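Local coordinates for linoleate 11-lipoxygenase (Gaeumannomyces graminis, PDB 5FX8), which uses a catalytic manganese ion to oxygenate linoleic and alpha-linolenic acids to their 11S- and 13R-hydroperoxides, at residues Y362-A371 against A447-A455. Sequence-based numbering, arbitrary orientation.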
loop_
_atom_site.group_PDB
_atom_site.type_symbol
_atom_site.label_atom_id
_atom_site.label_comp_id
_atom_site.label_asym_id
_atom_site.label_seq_id
_atom_site.Cartn_x
_atom_site.Cartn_y
_atom_site.Cartn_z
ATOM N N TYR A 362 5.837 2.176 -22.075
ATOM C CA TYR A 362 6.713 1.058 -22.384
ATOM C C TYR A 362 7.030 1.011 -23.866
ATOM O O TYR A 362 8.152 0.679 -24.268
ATOM C CB TYR A 362 6.055 -0.240 -21.940
ATOM C CG TYR A 362 7.028 -1.368 -21.702
ATOM C CD1 TYR A 362 7.929 -1.322 -20.645
ATOM C CD2 TYR A 362 7.038 -2.475 -22.527
ATOM C CE1 TYR A 362 8.823 -2.343 -20.440
ATOM C CE2 TYR A 362 7.909 -3.499 -22.319
ATOM C CZ TYR A 362 8.796 -3.434 -21.288
ATOM O OH TYR A 362 9.651 -4.482 -21.132
ATOM N N ALA A 363 6.049 1.349 -24.693
ATOM C CA ALA A 363 6.273 1.361 -26.126
ATOM C C ALA A 363 7.222 2.487 -26.535
ATOM O O ALA A 363 7.944 2.346 -27.524
ATOM C CB ALA A 363 4.925 1.449 -26.841
ATOM N N GLN A 364 7.264 3.594 -25.790
ATOM C CA GLN A 364 8.225 4.648 -26.110
ATOM C C GLN A 364 9.615 4.383 -25.515
ATOM O O GLN A 364 10.486 5.240 -25.610
ATOM C CB GLN A 364 7.712 6.013 -25.640
ATOM C CG GLN A 364 6.426 6.490 -26.321
ATOM C CD GLN A 364 5.749 7.661 -25.596
ATOM O OE1 GLN A 364 6.279 8.198 -24.621
ATOM N NE2 GLN A 364 4.567 8.048 -26.070
ATOM N N GLY A 365 9.846 3.236 -24.895
ATOM C CA GLY A 365 11.145 2.886 -24.385
ATOM C C GLY A 365 11.312 3.023 -22.893
ATOM O O GLY A 365 12.432 2.854 -22.400
ATOM N N GLY A 366 10.251 3.336 -22.162
ATOM C CA GLY A 366 10.357 3.565 -20.743
ATOM C C GLY A 366 10.362 2.273 -20.012
ATOM O O GLY A 366 10.224 1.212 -20.591
ATOM N N GLY A 367 10.549 2.350 -18.709
ATOM C CA GLY A 367 10.578 1.129 -17.948
ATOM C C GLY A 367 11.847 0.326 -18.055
ATOM O O GLY A 367 11.828 -0.863 -17.763
ATOM N N GLY A 368 12.962 0.935 -18.436
ATOM C CA GLY A 368 14.232 0.231 -18.360
ATOM C C GLY A 368 14.628 -0.068 -16.923
ATOM O O GLY A 368 14.388 0.718 -16.013
ATOM N N PHE A 369 15.261 -1.213 -16.713
ATOM C CA PHE A 369 15.622 -1.592 -15.348
ATOM C C PHE A 369 16.769 -0.729 -14.815
ATOM O O PHE A 369 16.605 -0.006 -13.835
ATOM C CB PHE A 369 15.949 -3.082 -15.295
ATOM C CG PHE A 369 16.192 -3.609 -13.925
ATOM C CD1 PHE A 369 15.141 -4.012 -13.121
ATOM C CD2 PHE A 369 17.487 -3.743 -13.441
ATOM C CE1 PHE A 369 15.385 -4.531 -11.853
ATOM C CE2 PHE A 369 17.724 -4.232 -12.195
ATOM C CZ PHE A 369 16.672 -4.635 -11.393
ATOM N N GLN A 370 17.932 -0.761 -15.460
ATOM C CA GLN A 370 19.030 0.073 -14.974
ATOM C C GLN A 370 18.715 1.562 -15.101
ATOM O O GLN A 370 19.153 2.361 -14.267
ATOM C CB GLN A 370 20.317 -0.296 -15.697
ATOM C CG GLN A 370 20.845 -1.669 -15.259
ATOM C CD GLN A 370 21.995 -2.172 -16.098
ATOM O OE1 GLN A 370 21.917 -2.233 -17.311
ATOM N NE2 GLN A 370 23.081 -2.507 -15.444
ATOM N N ALA A 371 17.921 1.927 -16.114
ATOM C CA ALA A 371 17.407 3.283 -16.302
ATOM C C ALA A 371 16.706 3.809 -15.064
ATOM O O ALA A 371 16.663 5.029 -14.841
ATOM C CB ALA A 371 16.436 3.296 -17.475
ATOM N N ALA A 447 12.766 -13.637 -21.491
ATOM C CA ALA A 447 11.902 -12.799 -20.678
ATOM C C ALA A 447 11.741 -11.402 -21.257
ATOM O O ALA A 447 10.752 -10.733 -20.938
ATOM C CB ALA A 447 12.447 -12.713 -19.257
ATOM N N GLN A 448 12.698 -10.956 -22.077
ATOM C CA GLN A 448 12.669 -9.661 -22.759
ATOM C C GLN A 448 12.656 -8.496 -21.787
ATOM O O GLN A 448 11.926 -7.534 -21.984
ATOM C CB GLN A 448 11.481 -9.536 -23.712
ATOM C CG GLN A 448 11.485 -10.490 -24.890
ATOM C CD GLN A 448 10.266 -10.327 -25.803
ATOM O OE1 GLN A 448 9.388 -9.485 -25.579
ATOM N NE2 GLN A 448 10.207 -11.150 -26.829
ATOM N N VAL A 449 13.462 -8.575 -20.746
ATOM C CA VAL A 449 13.635 -7.465 -19.815
ATOM C C VAL A 449 14.480 -6.372 -20.462
ATOM O O VAL A 449 15.522 -6.644 -21.062
ATOM C CB VAL A 449 14.282 -7.965 -18.516
ATOM C CG1 VAL A 449 14.470 -6.829 -17.564
ATOM C CG2 VAL A 449 13.446 -9.073 -17.874
ATOM N N ARG A 450 14.038 -5.128 -20.338
ATOM C CA ARG A 450 14.769 -3.966 -20.834
ATOM C C ARG A 450 15.817 -3.470 -19.851
ATOM O O ARG A 450 15.543 -3.314 -18.661
ATOM C CB ARG A 450 13.820 -2.802 -21.120
ATOM C CG ARG A 450 13.362 -2.734 -22.528
ATOM C CD ARG A 450 12.611 -1.482 -22.819
ATOM N NE ARG A 450 11.583 -1.762 -23.812
ATOM C CZ ARG A 450 10.500 -1.030 -23.944
ATOM N NH1 ARG A 450 10.326 0.005 -23.144
ATOM N NH2 ARG A 450 9.590 -1.332 -24.858
ATOM N N ASP A 451 16.999 -3.153 -20.387
ATOM C CA ASP A 451 18.050 -2.451 -19.659
ATOM C C ASP A 451 18.450 -3.209 -18.389
ATOM O O ASP A 451 18.546 -2.653 -17.292
ATOM C CB ASP A 451 17.623 -1.017 -19.349
ATOM C CG ASP A 451 18.792 -0.076 -19.268
ATOM O OD1 ASP A 451 19.958 -0.542 -19.329
ATOM O OD2 ASP A 451 18.542 1.129 -19.119
ATOM N N PHE A 452 18.643 -4.375 -18.535
ATOM C CA PHE A 452 19.142 -5.258 -17.523
ATOM C C PHE A 452 20.619 -5.499 -17.763
ATOM O O PHE A 452 21.059 -5.543 -18.911
ATOM C CB PHE A 452 18.385 -6.587 -17.565
ATOM C CG PHE A 452 18.387 -7.332 -16.272
ATOM C CD1 PHE A 452 17.748 -6.817 -15.173
ATOM C CD2 PHE A 452 19.015 -8.556 -16.161
ATOM C CE1 PHE A 452 17.747 -7.503 -13.993
ATOM C CE2 PHE A 452 19.008 -9.254 -14.975
ATOM C CZ PHE A 452 18.380 -8.727 -13.893
ATOM N N PRO A 453 21.408 -5.648 -16.707
ATOM C CA PRO A 453 22.845 -5.888 -16.893
ATOM C C PRO A 453 23.096 -7.069 -17.813
ATOM O O PRO A 453 22.513 -8.134 -17.661
ATOM C CB PRO A 453 23.342 -6.159 -15.474
ATOM C CG PRO A 453 22.135 -6.509 -14.713
ATOM C CD PRO A 453 21.023 -5.738 -15.295
ATOM N N ALA A 454 23.946 -6.857 -18.792
ATOM C CA ALA A 454 24.218 -7.863 -19.799
ATOM C C ALA A 454 24.922 -9.072 -19.200
ATOM O O ALA A 454 25.621 -8.975 -18.193
ATOM C CB ALA A 454 25.082 -7.266 -20.889
ATOM N N ALA A 455 24.744 -10.220 -19.838
ATOM C CA ALA A 455 25.449 -11.416 -19.407
ATOM C C ALA A 455 26.707 -11.434 -20.193
ATOM O O ALA A 455 26.718 -10.907 -21.290
ATOM C CB ALA A 455 24.666 -12.630 -19.666
HETATM O O HOH W 1 9.327 -6.691 -22.488
HETATM O O HOH W 2 11.339 -4.843 -19.012
#
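Arg450 lays its guanidinium flat on one face of the Tyr362 ring. The planes are 14° apart, and Arg450 CZ stands 3.8 Å from the centroid of the Tyr362 ring, almost on the ring normal, so this is also a cation-pi contact. The two side chains run past each other in opposite directions. This carries the end of Arg450 back to the last turn of helix 351-363, where NH1 and NH2 both donate to Tyr362 O. NH1 lies in the carbonyl plane on a lone pair; NH2 sits above that plane. Gly365 N also donates to Tyr362 O, within the Schellman motif that ends the helix. NH1 has a second, weak bond to Gly366 O.

At the ring edge, two waters bind Tyr362 OH; one leads to Gln448 O, the other to Arg450 N.

Further along, the backbones pair directly. Phe369 N donates to Arg450 O at 2.9 Å, and Gln370 N to Asp451 O at 2.7 Å. Asp451 OD2 adds a weak bond to Ala371 N.

Phe452 turns its edge to the face of Phe369, with centroids 5.0 Å apart and planes at 61°. Phe369 CG lies beside its own carbonyl carbon (chi1 -174°), and the side chain runs alongside Phe452, pointing the same way. The Phe369 ring also touches Ile296 and Val300 of helix 268-305 and meets His469 edge-to-face. Phe452 rests on helix 434-444.

The contact thus ties the end of helix 351-363 to the loop before helix 460-481. The cation probably reinforces the helix C-terminus by meeting its negative dipole end, while the buried Phe369 and Phe452 pack among helices 268-305, 434-444 and 460-481.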